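Local coordinates for protein putative Scyalone Dehydratase (Novosphingobium aromaticivorans DSM 12444, PDB 3EF8) that is of unknown function but has an NTF2-like (SnoaL-like) fold and is possibly a lyase related to scytalone dehydratase, at residues R15-Y20 and A87-V92; Y22-N27 and E61-F66; A34-D39 and K126-R131; V42-N47 and D54-T59. All blocks are in the same frame, centred on the assembly; numbering follows the deposited sequence. Where two conformers were deposited one is given.

Contact 1 of 4, residues R15-Y20 and A87-V92; sequences RMMFDY and ANVRSV
The side chain of Met17, a selenomethionine, leaves helix 3-25 and touches Val89 and Ser91 of strand 86-99. Its CB points toward the strand, though neither CB nor CG meets it. The chain runs on extended at chi2 (172°), bringing SE up to CG1 of Val89 at 3.9 Å, the two side chains meeting tip to tip. A bend at chi3 (67°) then turns the terminal CE along the strand to Ser91, where it lies 3.5 Å from OG and 4.0 Å from CB; CE also stays 4.0 Å from Val89 CG1, touching both residues. This is the NTF2-like alpha+beta arrangement, in which a long N-terminal helix packs against a strongly curved sheet. A long, pliable side chain suits a place where the nearest CA atoms, those of Met17 and Ser91, are still 10.0 Å apart, while compact Val89 and Ser91 let it reach the strand. Asp114 and Phe125 of neighbouring strands also touch Met17. On another side of the helix Arg15 and Asp19 form a salt bridge, NE to OD1 3.0 Å. Both also form salt bridges to the second subunit, Arg15 with its Asp80 and Asp19 with its Arg90.

Contact 2 of 4, residues Y22-N27 and E61-F66; sequences YHLDMN and EGIGTF
One face of the carboxamide of Asn27 looks onto Gly64 and Ile63, its ND2 3.3 Å from CA of Gly64 and its OD1 3.6 Å from the CG2 methyl of Ile63. A chi1 of -172° carries the group toward Gly64, and Asn27 and Ile63 pass one another head to tail. Two rings of the same helix end pack as well: CG of Met26 sits 3.6 Å above one face of Tyr22, toward its rim, and CD2 of Tyr22 lies similarly over His23. Glycine suits position 64, since a CB would run into ND2 of Asn27. Asn27 has positive phi (58°), which asparagine tolerates well, and ends helix 3-25 in a Schellman motif. Its ND2 donates to the carbonyl of Ala149 of the second subunit, so an alanine here would probably leave that carbonyl without its donor and open a gap beside Gly64. One turn earlier in the helix, Leu24 meets Ile63 at about a right angle, their CD1 atoms a tight 3.5 Å apart. The contact thus joins the C-terminal end of helix 3-25 to the short, weakly bonded helix 63-66 that leads into strand 67-81, with Leu32 of helix 29-33 also packed on Leu24.

Contact 3 of 4, residues A34-D39 and K126-R131; sequences ALFVED and KRRELR
A buried arginine meets a phenylalanine here through its methylenes: CD of Arg128 lies 4.0 Å from CZ of Phe36, and CG is equally close to CE2. The two side chains cross at about a right angle, with ring and guanidinium planes 55° apart, so the charged group is not stacked on this ring. A bend at chi3 (78°) turns the guanidinium away from the Phe36 ring, to a salt bridge with Asp114 and cation-pi contacts with Tyr20 and Tyr112, which probably orient it. Long and amphipathic, arginine can do both jobs at once. At the other end CG2 of Val37 rests 3.8 Å from CA of Lys126, and the lysine's chain passes slantwise over that methyl toward solvent. A classic bulge sets two successive residues, Lys126 and Arg127, against the single Thr115, at the corner where strand 122-136 of the NTF2-like sheet turns. Farther along that strand, Arg127 NH2 reaches Glu129 OE1 at 2.9 Å, while Arg131 grips OE2 of Glu129 side-on, through NE at 2.7 Å and NH2. Across the contact the side chains meet by apolar packing of carbon-rich stems, while backbone bonds from Leu35 and Val37 to Phe125 tie 34-39 to the same strand. Charge stays peripheral: Lys126 NZ bonds a triethylene glycol, probably from the crystallisation liquor, and lies 5.3 Å from Asp39 OD2, near but not in contact.

Contact 4 of 4, residues V42-N47 and D54-T59; sequences VSYAPN and DAYKKT
At chi1 164° the Tyr56 ring points back across from its amide nitrogen, off helix 53-59 and toward strand 40-43; Tyr44, with CG on the side of its own N (chi1 -57°), sends its hydroxyl to meet it. In this NTF2-like fold the helix thus lies against the strand end, close to where the chain turns a corner at Tyr44. The hydroxyl of Tyr44 comes to the edge of the Tyr56 ring, near its plane, with OH 3.8 Å from CE1. CG2 of Val42 sits 4.0 Å from CD1 of Tyr56, one methyl of a beta-branched valine, a compact group that fits beside the ring. Through a second classic bulge Tyr44 and its successor Ala45 share Phe48 as their opposite number, and the rings of Tyr44 and Phe48 also meet. Tyr56 is held further by a ring stack with Phe36 and by a weak hydrogen bond between its hydroxyl and that of Tyr20, so a large aromatic with a polar end fits the buried site. On the helix, the carbonyl O of Tyr56 takes two bonds from Thr59, one from N and one from OG1 at 2.6 Å, the latter in the carbonyl plane on a lone pair. Having spent its proton there, OG1 of Thr59 accepts at 2.8 Å from a water, which lies 2.7 Å from OH of Tyr44.

Overall arrangement
Contacts 1 and 4 are buried, whereas contacts 2 and 3 are only partly buried. Contacts 1 and 2 both use helix 3-25 and both touch the second subunit: the first sets the middle of the helix on the sheet by apolar packing, the second ties its C-terminal end to helix 63-66. Contacts 3 and 4 share neighbouring strands, 122-136 and 40-43, paired by backbone bonds between Ser43 and both Arg128 and Leu130. Tyr20, within the 15-20 segment of contact 1, links three of them, touching Phe36 and Arg128 of contact 3 and Tyr56 of contact 4. In contact 3 charged side chains take part in the packing, whereas in contact 1 the charges lie to the side, facing other subunits; contact 4 adds a bridging water.

Contact 1 of 4, residues R15-Y20 and A87-V92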
loop_
_atom_site.group_PDB
_atom_site.type_symbol
_atom_site.label_atom_id
_atom_site.label_comp_id
_atom_site.label_asym_id
_atom_site.label_seq_id
_atom_site.Cartn_x
_atom_site.Cartn_y
_atom_site.Cartn_z
ATOM N N ARG A 15 -8.171 8.633 5.694
ATOM C CA ARG A 15 -7.953 8.497 7.130
ATOM C C ARG A 15 -9.000 7.596 7.792
ATOM O O ARG A 15 -8.672 6.755 8.652
ATOM C CB ARG A 15 -7.906 9.886 7.805
ATOM C CG ARG A 15 -7.781 9.883 9.299
ATOM C CD ARG A 15 -6.613 9.012 9.772
ATOM N NE ARG A 15 -6.408 9.113 11.211
ATOM C CZ ARG A 15 -5.723 10.085 11.813
ATOM N NH1 ARG A 15 -5.132 11.058 11.133
ATOM N NH2 ARG A 15 -5.647 10.055 13.134
HETATM N N MSE A 16 -10.258 7.783 7.423
HETATM C CA MSE A 16 -11.332 6.976 8.029
HETATM C C MSE A 16 -11.135 5.526 7.667
HETATM O O MSE A 16 -11.278 4.629 8.523
HETATM C CB MSE A 16 -12.699 7.514 7.592
HETATM C CG MSE A 16 -13.862 6.831 8.201
HETATM SE SE MSE A 16 -14.351 5.134 7.392
HETATM C CE MSE A 16 -15.308 5.885 5.812
HETATM N N MSE A 17 -10.782 5.266 6.410
HETATM C CA MSE A 17 -10.581 3.895 5.948
HETATM C C MSE A 17 -9.418 3.235 6.703
HETATM O O MSE A 17 -9.469 2.036 7.008
HETATM C CB MSE A 17 -10.353 3.843 4.450
HETATM C CG MSE A 17 -11.586 4.381 3.651
HETATM SE SE MSE A 17 -11.257 4.547 1.794
HETATM C CE MSE A 17 -11.056 2.685 1.234
ATOM N N PHE A 18 -8.398 4.024 6.984
ATOM C CA PHE A 18 -7.239 3.536 7.714
ATOM C C PHE A 18 -7.562 3.346 9.160
ATOM O O PHE A 18 -7.125 2.369 9.804
ATOM C CB PHE A 18 -6.047 4.465 7.562
ATOM C CG PHE A 18 -5.605 4.677 6.132
ATOM C CD1 PHE A 18 -5.828 3.709 5.151
ATOM C CD2 PHE A 18 -4.948 5.841 5.770
ATOM C CE1 PHE A 18 -5.417 3.917 3.811
ATOM C CE2 PHE A 18 -4.523 6.049 4.473
ATOM C CZ PHE A 18 -4.772 5.107 3.487
ATOM N N ASP A 19 -8.330 4.254 9.732
ATOM C CA ASP A 19 -8.775 4.068 11.112
ATOM C C ASP A 19 -9.585 2.803 11.237
ATOM O O ASP A 19 -9.478 2.034 12.204
ATOM C CB ASP A 19 -9.670 5.231 11.560
ATOM C CG ASP A 19 -8.902 6.518 11.823
ATOM O OD1 ASP A 19 -7.656 6.532 12.005
ATOM O OD2 ASP A 19 -9.578 7.584 11.875
ATOM N N TYR A 20 -10.424 2.529 10.241
ATOM C CA TYR A 20 -11.192 1.285 10.218
ATOM C C TYR A 20 -10.310 0.034 10.273
ATOM O O TYR A 20 -10.467 -0.843 11.115
ATOM C CB TYR A 20 -12.146 1.215 8.991
ATOM C CG TYR A 20 -12.863 -0.102 8.814
ATOM C CD1 TYR A 20 -12.247 -1.146 8.181
ATOM C CD2 TYR A 20 -14.144 -0.296 9.295
ATOM C CE1 TYR A 20 -12.869 -2.396 8.005
ATOM C CE2 TYR A 20 -14.770 -1.549 9.120
ATOM C CZ TYR A 20 -14.111 -2.564 8.476
ATOM O OH TYR A 20 -14.683 -3.828 8.304
ATOM N N ALA A 87 -19.291 10.110 -1.478
ATOM C CA ALA A 87 -18.307 9.687 -2.440
ATOM C C ALA A 87 -18.372 8.189 -2.621
ATOM O O ALA A 87 -18.687 7.435 -1.695
ATOM C CB ALA A 87 -16.895 10.114 -2.000
ATOM N N ASN A 88 -17.975 7.781 -3.815
ATOM C CA ASN A 88 -17.832 6.387 -4.209
ATOM C C ASN A 88 -16.322 6.117 -4.269
ATOM O O ASN A 88 -15.535 6.901 -4.789
ATOM C CB ASN A 88 -18.453 6.165 -5.572
ATOM C CG ASN A 88 -19.941 6.370 -5.565
ATOM O OD1 ASN A 88 -20.582 6.126 -4.560
ATOM N ND2 ASN A 88 -20.504 6.800 -6.720
ATOM N N VAL A 89 -15.932 5.002 -3.664
ATOM C CA VAL A 89 -14.510 4.673 -3.537
ATOM C C VAL A 89 -14.233 3.256 -4.018
ATOM O O VAL A 89 -14.991 2.316 -3.740
ATOM C CB VAL A 89 -14.095 4.739 -2.068
ATOM C CG1 VAL A 89 -12.530 4.656 -1.881
ATOM C CG2 VAL A 89 -14.633 6.061 -1.425
ATOM N N ARG A 90 -13.146 3.084 -4.742
ATOM C CA ARG A 90 -12.649 1.771 -5.137
ATOM C C ARG A 90 -11.262 1.652 -4.571
ATOM O O ARG A 90 -10.460 2.593 -4.635
ATOM C CB ARG A 90 -12.566 1.605 -6.650
ATOM C CG ARG A 90 -12.121 0.219 -7.101
ATOM C CD ARG A 90 -11.866 0.175 -8.600
ATOM N NE ARG A 90 -10.660 0.901 -8.936
ATOM C CZ ARG A 90 -10.488 1.585 -10.045
ATOM N NH1 ARG A 90 -11.468 1.712 -10.927
ATOM N NH2 ARG A 90 -9.326 2.144 -10.261
ATOM N N SER A 91 -10.954 0.517 -3.950
ATOM C CA SER A 91 -9.621 0.321 -3.383
ATOM C C SER A 91 -9.242 -1.146 -3.362
ATOM O O SER A 91 -10.050 -2.023 -3.662
ATOM C CB SER A 91 -9.523 0.863 -1.976
ATOM O OG SER A 91 -10.406 0.170 -1.087
ATOM N N VAL A 92 -7.970 -1.371 -3.116
ATOM C CA VAL A 92 -7.391 -2.713 -3.022
ATOM C C VAL A 92 -7.017 -3.013 -1.589
ATOM O O VAL A 92 -6.615 -2.125 -0.830
ATOM C CB VAL A 92 -6.162 -2.851 -3.948
ATOM C CG1 VAL A 92 -5.427 -4.185 -3.735
ATOM C CG2 VAL A 92 -6.581 -2.716 -5.402
#

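Contact 2 of 4, residues Y22-N27 and E61-F66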
loop_
_atom_site.group_PDB
_atom_site.type_symbol
_atom_site.label_atom_id
_atom_site.label_comp_id
_atom_site.label_asym_id
_atom_site.label_seq_id
_atom_site.Cartn_x
_atom_site.Cartn_y
_atom_site.Cartn_z
ATOM N N TYR A 22 -7.212 -0.167 11.160
ATOM C CA TYR A 22 -6.484 -0.161 12.455
ATOM C C TYR A 22 -7.329 -0.764 13.568
ATOM O O TYR A 22 -6.922 -1.688 14.272
ATOM C CB TYR A 22 -6.024 1.236 12.850
ATOM C CG TYR A 22 -5.277 1.286 14.185
ATOM C CD1 TYR A 22 -4.003 0.755 14.311
ATOM C CD2 TYR A 22 -5.860 1.866 15.305
ATOM C CE1 TYR A 22 -3.351 0.765 15.511
ATOM C CE2 TYR A 22 -5.230 1.860 16.509
ATOM C CZ TYR A 22 -3.962 1.354 16.614
ATOM O OH TYR A 22 -3.303 1.407 17.857
ATOM N N HIS A 23 -8.529 -0.229 13.732
ATOM C CA HIS A 23 -9.400 -0.755 14.762
ATOM C C HIS A 23 -9.813 -2.216 14.566
ATOM O O HIS A 23 -10.038 -2.965 15.492
ATOM C CB HIS A 23 -10.618 0.173 14.944
ATOM C CG HIS A 23 -10.240 1.469 15.576
ATOM N ND1 HIS A 23 -9.628 1.527 16.812
ATOM C CD2 HIS A 23 -10.323 2.742 15.132
ATOM C CE1 HIS A 23 -9.366 2.785 17.113
ATOM N NE2 HIS A 23 -9.771 3.543 16.107
ATOM N N LEU A 24 -9.809 -2.664 13.337
ATOM C CA LEU A 24 -10.090 -4.045 13.012
ATOM C C LEU A 24 -8.902 -4.923 13.472
ATOM O O LEU A 24 -9.092 -5.932 14.146
ATOM C CB LEU A 24 -10.320 -4.184 11.489
ATOM C CG LEU A 24 -10.594 -5.587 10.994
ATOM C CD1 LEU A 24 -11.774 -6.289 11.754
ATOM C CD2 LEU A 24 -10.867 -5.562 9.469
ATOM N N ASP A 25 -7.676 -4.510 13.111
ATOM C CA ASP A 25 -6.493 -5.260 13.507
ATOM C C ASP A 25 -6.308 -5.224 15.027
ATOM O O ASP A 25 -5.723 -6.141 15.629
ATOM C CB ASP A 25 -5.268 -4.720 12.824
ATOM C CG ASP A 25 -5.206 -5.055 11.319
ATOM O OD1 ASP A 25 -5.960 -5.935 10.858
ATOM O OD2 ASP A 25 -4.449 -4.356 10.588
HETATM N N MSE A 26 -6.856 -4.198 15.669
HETATM C CA MSE A 26 -6.779 -4.037 17.146
HETATM C C MSE A 26 -7.928 -4.739 17.868
HETATM O O MSE A 26 -7.959 -4.764 19.096
HETATM C CB MSE A 26 -6.795 -2.591 17.527
HETATM C CG MSE A 26 -5.606 -1.836 17.053
HETATM SE SE MSE A 26 -3.992 -2.323 18.095
HETATM C CE MSE A 26 -4.539 -1.427 19.739
ATOM N N ASN A 27 -8.855 -5.323 17.145
ATOM C CA ASN A 27 -10.071 -5.942 17.734
ATOM C C ASN A 27 -10.894 -4.931 18.555
ATOM O O ASN A 27 -11.161 -5.152 19.764
ATOM C CB ASN A 27 -9.705 -7.160 18.570
ATOM C CG ASN A 27 -10.919 -7.927 19.014
ATOM O OD1 ASN A 27 -11.971 -7.782 18.421
ATOM N ND2 ASN A 27 -10.778 -8.701 20.081
ATOM N N GLU A 61 -18.526 -10.281 15.558
ATOM C CA GLU A 61 -18.411 -11.230 16.653
ATOM C C GLU A 61 -17.343 -12.282 16.329
ATOM O O GLU A 61 -17.326 -12.875 15.240
ATOM C CB GLU A 61 -19.772 -11.902 16.929
ATOM N N GLY A 62 -16.441 -12.499 17.275
ATOM C CA GLY A 62 -15.462 -13.583 17.138
ATOM C C GLY A 62 -14.109 -13.200 16.573
ATOM O O GLY A 62 -13.193 -14.040 16.508
ATOM N N ILE A 63 -13.988 -11.943 16.155
ATOM C CA ILE A 63 -12.695 -11.407 15.653
ATOM C C ILE A 63 -11.599 -11.752 16.647
ATOM O O ILE A 63 -10.515 -12.160 16.276
ATOM C CB ILE A 63 -12.707 -9.863 15.455
ATOM C CG1 ILE A 63 -13.590 -9.466 14.283
ATOM C CG2 ILE A 63 -11.271 -9.297 15.185
ATOM C CD1 ILE A 63 -13.703 -7.984 14.121
ATOM N N GLY A 64 -11.924 -11.644 17.929
ATOM C CA GLY A 64 -10.952 -11.789 18.989
ATOM C C GLY A 64 -10.667 -13.231 19.330
ATOM O O GLY A 64 -9.634 -13.553 19.922
ATOM N N THR A 65 -11.572 -14.097 18.919
ATOM C CA THR A 65 -11.534 -15.499 19.331
ATOM C C THR A 65 -11.043 -16.422 18.226
ATOM O O THR A 65 -10.315 -17.393 18.469
ATOM C CB THR A 65 -12.934 -15.969 19.810
ATOM O OG1 THR A 65 -13.915 -15.656 18.815
ATOM C CG2 THR A 65 -13.300 -15.280 21.123
ATOM N N PHE A 66 -11.425 -16.122 16.994
ATOM C CA PHE A 66 -11.054 -16.971 15.855
ATOM C C PHE A 66 -9.701 -16.593 15.238
ATOM O O PHE A 66 -9.108 -17.379 14.502
ATOM C CB PHE A 66 -12.149 -16.953 14.789
ATOM C CG PHE A 66 -13.391 -17.713 15.189
#

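Contact 3 of 4, residues A34-D39 and K126-R131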
loop_
_atom_site.group_PDB
_atom_site.type_symbol
_atom_site.label_atom_id
_atom_site.label_comp_id
_atom_site.label_asym_id
_atom_site.label_seq_id
_atom_site.Cartn_x
_atom_site.Cartn_y
_atom_site.Cartn_z
ATOM N N ALA A 34 -18.812 2.530 14.844
ATOM C CA ALA A 34 -18.993 3.982 14.856
ATOM C C ALA A 34 -18.716 4.621 13.498
ATOM O O ALA A 34 -19.022 5.779 13.261
ATOM C CB ALA A 34 -18.150 4.624 15.923
ATOM N N LEU A 35 -18.092 3.839 12.614
ATOM C CA LEU A 35 -17.721 4.309 11.278
ATOM C C LEU A 35 -18.721 3.885 10.216
ATOM O O LEU A 35 -18.456 4.042 9.032
ATOM C CB LEU A 35 -16.317 3.818 10.919
ATOM C CG LEU A 35 -15.238 4.380 11.825
ATOM C CD1 LEU A 35 -13.830 3.796 11.471
ATOM C CD2 LEU A 35 -15.209 5.913 11.810
ATOM N N PHE A 36 -19.868 3.373 10.648
ATOM C CA PHE A 36 -20.988 3.014 9.749
ATOM C C PHE A 36 -22.249 3.770 10.151
ATOM O O PHE A 36 -22.510 3.951 11.344
ATOM C CB PHE A 36 -21.328 1.532 9.794
ATOM C CG PHE A 36 -20.350 0.676 9.075
ATOM C CD1 PHE A 36 -19.104 0.445 9.639
ATOM C CD2 PHE A 36 -20.646 0.087 7.848
ATOM C CE1 PHE A 36 -18.177 -0.305 8.987
ATOM C CE2 PHE A 36 -19.672 -0.695 7.213
ATOM C CZ PHE A 36 -18.467 -0.869 7.803
ATOM N N VAL A 37 -22.990 4.228 9.139
ATOM C CA VAL A 37 -24.326 4.811 9.377
ATOM C C VAL A 37 -25.272 3.703 9.760
ATOM O O VAL A 37 -25.039 2.516 9.517
ATOM C CB VAL A 37 -24.856 5.602 8.151
ATOM C CG1 VAL A 37 -23.945 6.797 7.849
ATOM C CG2 VAL A 37 -25.055 4.728 6.962
ATOM N N GLU A 38 -26.404 4.128 10.357
ATOM C CA GLU A 38 -27.402 3.146 10.775
ATOM C C GLU A 38 -27.973 2.334 9.630
ATOM O O GLU A 38 -28.154 1.126 9.690
ATOM C CB GLU A 38 -28.569 3.868 11.466
ATOM C CG GLU A 38 -29.693 2.969 11.857
ATOM C CD GLU A 38 -29.307 1.987 12.959
ATOM O OE1 GLU A 38 -28.254 2.185 13.619
ATOM O OE2 GLU A 38 -30.077 1.015 13.162
ATOM N N ASP A 39 -28.201 3.055 8.532
ATOM C CA ASP A 39 -28.876 2.531 7.343
ATOM C C ASP A 39 -27.864 2.026 6.319
ATOM O O ASP A 39 -27.980 2.281 5.113
ATOM C CB ASP A 39 -29.725 3.625 6.687
ATOM C CG ASP A 39 -30.736 3.067 5.700
ATOM O OD1 ASP A 39 -30.839 1.832 5.556
ATOM O OD2 ASP A 39 -31.463 3.869 5.079
ATOM N N LYS A 126 -21.569 4.031 4.156
ATOM C CA LYS A 126 -22.993 3.736 3.890
ATOM C C LYS A 126 -23.149 2.376 3.215
ATOM O O LYS A 126 -24.053 1.619 3.495
ATOM C CB LYS A 126 -23.655 4.841 3.074
ATOM C CG LYS A 126 -25.153 4.577 2.870
ATOM C CD LYS A 126 -25.926 5.884 2.923
ATOM C CE LYS A 126 -27.447 5.682 2.768
ATOM N NZ LYS A 126 -27.799 5.189 1.437
ATOM N N ARG A 127 -22.222 2.043 2.312
ATOM C CA ARG A 127 -22.168 0.725 1.717
ATOM C C ARG A 127 -20.721 0.297 1.541
ATOM O O ARG A 127 -19.887 1.105 1.174
ATOM C CB ARG A 127 -22.855 0.667 0.336
ATOM C CG ARG A 127 -22.854 -0.744 -0.225
ATOM C CD ARG A 127 -23.787 -0.908 -1.459
ATOM N NE ARG A 127 -23.468 -2.141 -2.195
ATOM C CZ ARG A 127 -24.010 -3.317 -1.909
ATOM N NH1 ARG A 127 -24.888 -3.401 -0.917
ATOM N NH2 ARG A 127 -23.679 -4.399 -2.582
ATOM N N ARG A 128 -20.442 -0.971 1.844
ATOM C CA ARG A 128 -19.180 -1.626 1.468
ATOM C C ARG A 128 -19.472 -2.914 0.758
ATOM O O ARG A 128 -20.212 -3.770 1.283
ATOM C CB ARG A 128 -18.288 -1.973 2.658
ATOM C CG ARG A 128 -17.968 -0.876 3.568
ATOM C CD ARG A 128 -16.664 -1.152 4.295
ATOM N NE ARG A 128 -15.522 -0.872 3.415
ATOM C CZ ARG A 128 -14.266 -0.773 3.803
ATOM N NH1 ARG A 128 -13.913 -1.089 5.036
ATOM N NH2 ARG A 128 -13.373 -0.344 2.951
ATOM N N GLU A 129 -18.857 -3.097 -0.392
ATOM C CA GLU A 129 -18.963 -4.314 -1.134
ATOM C C GLU A 129 -17.552 -4.839 -1.356
ATOM O O GLU A 129 -16.725 -4.192 -1.995
ATOM C CB GLU A 129 -19.659 -4.106 -2.461
ATOM C CG GLU A 129 -19.677 -5.321 -3.328
ATOM C CD GLU A 129 -20.427 -5.106 -4.614
ATOM O OE1 GLU A 129 -21.573 -4.599 -4.571
ATOM O OE2 GLU A 129 -19.901 -5.492 -5.648
ATOM N N LEU A 130 -17.244 -5.993 -0.784
ATOM C CA LEU A 130 -15.963 -6.652 -0.998
ATOM C C LEU A 130 -16.050 -7.550 -2.162
ATOM O O LEU A 130 -16.965 -8.417 -2.224
ATOM C CB LEU A 130 -15.553 -7.472 0.208
ATOM C CG LEU A 130 -14.287 -8.270 0.048
ATOM C CD1 LEU A 130 -13.031 -7.389 -0.020
ATOM C CD2 LEU A 130 -14.157 -9.270 1.214
ATOM N N ARG A 131 -15.123 -7.388 -3.108
ATOM C CA ARG A 131 -14.972 -8.296 -4.239
ATOM C C ARG A 131 -13.645 -9.015 -4.034
ATOM O O ARG A 131 -12.640 -8.404 -3.744
ATOM C CB ARG A 131 -15.032 -7.570 -5.580
ATOM C CG ARG A 131 -16.351 -6.844 -5.767
ATOM C CD ARG A 131 -16.442 -6.192 -7.130
ATOM N NE ARG A 131 -17.648 -5.388 -7.206
ATOM C CZ ARG A 131 -17.906 -4.498 -8.157
ATOM N NH1 ARG A 131 -17.047 -4.305 -9.153
ATOM N NH2 ARG A 131 -19.029 -3.812 -8.110
#

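Contact 4 of 4, residues V42-N47 and D54-T59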
loop_
_atom_site.group_PDB
_atom_site.type_symbol
_atom_site.label_atom_id
_atom_site.label_comp_id
_atom_site.label_asym_id
_atom_site.label_seq_id
_atom_site.Cartn_x
_atom_site.Cartn_y
_atom_site.Cartn_z
ATOM N N VAL A 42 -23.570 -3.954 3.888
ATOM C CA VAL A 42 -22.279 -4.593 3.689
ATOM C C VAL A 42 -22.489 -5.904 2.951
ATOM O O VAL A 42 -23.336 -6.717 3.312
ATOM C CB VAL A 42 -21.515 -4.770 5.026
ATOM C CG1 VAL A 42 -20.183 -5.363 4.815
ATOM C CG2 VAL A 42 -21.338 -3.443 5.709
ATOM N N SER A 43 -21.707 -6.108 1.898
ATOM C CA SER A 43 -21.767 -7.310 1.102
ATOM C C SER A 43 -20.415 -7.938 1.001
ATOM O O SER A 43 -19.493 -7.373 0.405
ATOM C CB SER A 43 -22.294 -7.031 -0.296
ATOM O OG SER A 43 -22.272 -8.187 -1.090
ATOM N N TYR A 44 -20.310 -9.156 1.520
ATOM C CA TYR A 44 -19.085 -9.929 1.418
ATOM C C TYR A 44 -19.208 -11.122 0.460
ATOM O O TYR A 44 -18.198 -11.638 -0.015
ATOM C CB TYR A 44 -18.620 -10.397 2.787
ATOM C CG TYR A 44 -18.405 -9.286 3.780
ATOM C CD1 TYR A 44 -17.549 -8.225 3.487
ATOM C CD2 TYR A 44 -19.035 -9.302 5.023
ATOM C CE1 TYR A 44 -17.329 -7.204 4.392
ATOM C CE2 TYR A 44 -18.830 -8.292 5.939
ATOM C CZ TYR A 44 -17.973 -7.244 5.625
ATOM O OH TYR A 44 -17.762 -6.230 6.533
ATOM N N ALA A 45 -20.435 -11.530 0.171
ATOM C CA ALA A 45 -20.739 -12.616 -0.779
ATOM C C ALA A 45 -22.204 -12.566 -1.200
ATOM O O ALA A 45 -23.004 -11.894 -0.574
ATOM C CB ALA A 45 -20.398 -13.962 -0.209
ATOM N N PRO A 46 -22.555 -13.284 -2.268
ATOM C CA PRO A 46 -23.890 -13.080 -2.807
ATOM C C PRO A 46 -24.954 -13.442 -1.794
ATOM O O PRO A 46 -26.100 -12.986 -1.888
ATOM C CB PRO A 46 -23.924 -13.995 -4.038
ATOM C CG PRO A 46 -22.477 -14.173 -4.415
ATOM C CD PRO A 46 -21.733 -14.169 -3.105
ATOM N N ASN A 47 -24.547 -14.205 -0.793
ATOM C CA ASN A 47 -25.472 -14.659 0.226
ATOM C C ASN A 47 -24.902 -14.377 1.606
ATOM O O ASN A 47 -25.173 -15.091 2.579
ATOM C CB ASN A 47 -25.772 -16.161 0.049
ATOM N N ASP A 54 -26.783 -2.768 13.141
ATOM C CA ASP A 54 -26.803 -3.814 14.166
ATOM C C ASP A 54 -26.405 -5.143 13.587
ATOM O O ASP A 54 -25.659 -5.883 14.213
ATOM C CB ASP A 54 -28.181 -3.932 14.846
ATOM C CG ASP A 54 -28.439 -2.841 15.854
ATOM O OD1 ASP A 54 -27.566 -2.010 16.168
ATOM O OD2 ASP A 54 -29.595 -2.772 16.337
ATOM N N ALA A 55 -26.897 -5.455 12.387
ATOM C CA ALA A 55 -26.522 -6.693 11.688
ATOM C C ALA A 55 -25.011 -6.666 11.411
ATOM O O ALA A 55 -24.354 -7.692 11.485
ATOM C CB ALA A 55 -27.329 -6.894 10.381
ATOM N N TYR A 56 -24.491 -5.492 11.060
ATOM C CA TYR A 56 -23.049 -5.355 10.770
ATOM C C TYR A 56 -22.255 -5.659 12.049
ATOM O O TYR A 56 -21.252 -6.417 12.048
ATOM C CB TYR A 56 -22.691 -3.959 10.215
ATOM C CG TYR A 56 -21.192 -3.691 10.285
ATOM C CD1 TYR A 56 -20.319 -4.345 9.437
ATOM C CD2 TYR A 56 -20.662 -2.875 11.256
ATOM C CE1 TYR A 56 -18.920 -4.153 9.552
ATOM C CE2 TYR A 56 -19.301 -2.672 11.378
ATOM C CZ TYR A 56 -18.434 -3.287 10.507
ATOM O OH TYR A 56 -17.055 -3.106 10.626
ATOM N N LYS A 57 -22.736 -5.125 13.159
ATOM C CA LYS A 57 -22.062 -5.341 14.440
ATOM C C LYS A 57 -21.940 -6.833 14.700
ATOM O O LYS A 57 -20.943 -7.307 15.232
ATOM C CB LYS A 57 -22.839 -4.690 15.599
ATOM C CG LYS A 57 -22.746 -3.168 15.701
ATOM C CD LYS A 57 -23.433 -2.662 17.011
ATOM C CE LYS A 57 -22.822 -1.348 17.515
ATOM N NZ LYS A 57 -23.438 -0.771 18.746
ATOM N N LYS A 58 -22.959 -7.587 14.296
ATOM C CA LYS A 58 -22.986 -9.025 14.556
ATOM C C LYS A 58 -21.920 -9.745 13.764
ATOM O O LYS A 58 -21.433 -10.802 14.186
ATOM C CB LYS A 58 -24.353 -9.648 14.233
ATOM C CG LYS A 58 -25.470 -9.154 15.125
ATOM N N THR A 59 -21.532 -9.164 12.630
ATOM C CA THR A 59 -20.540 -9.812 11.760
ATOM C C THR A 59 -19.147 -9.692 12.368
ATOM O O THR A 59 -18.195 -10.331 11.908
ATOM C CB THR A 59 -20.471 -9.227 10.329
ATOM O OG1 THR A 59 -19.911 -7.908 10.352
ATOM C CG2 THR A 59 -21.841 -9.242 9.640
HETATM O O HOH W 1 -17.489 -7.287 9.027
#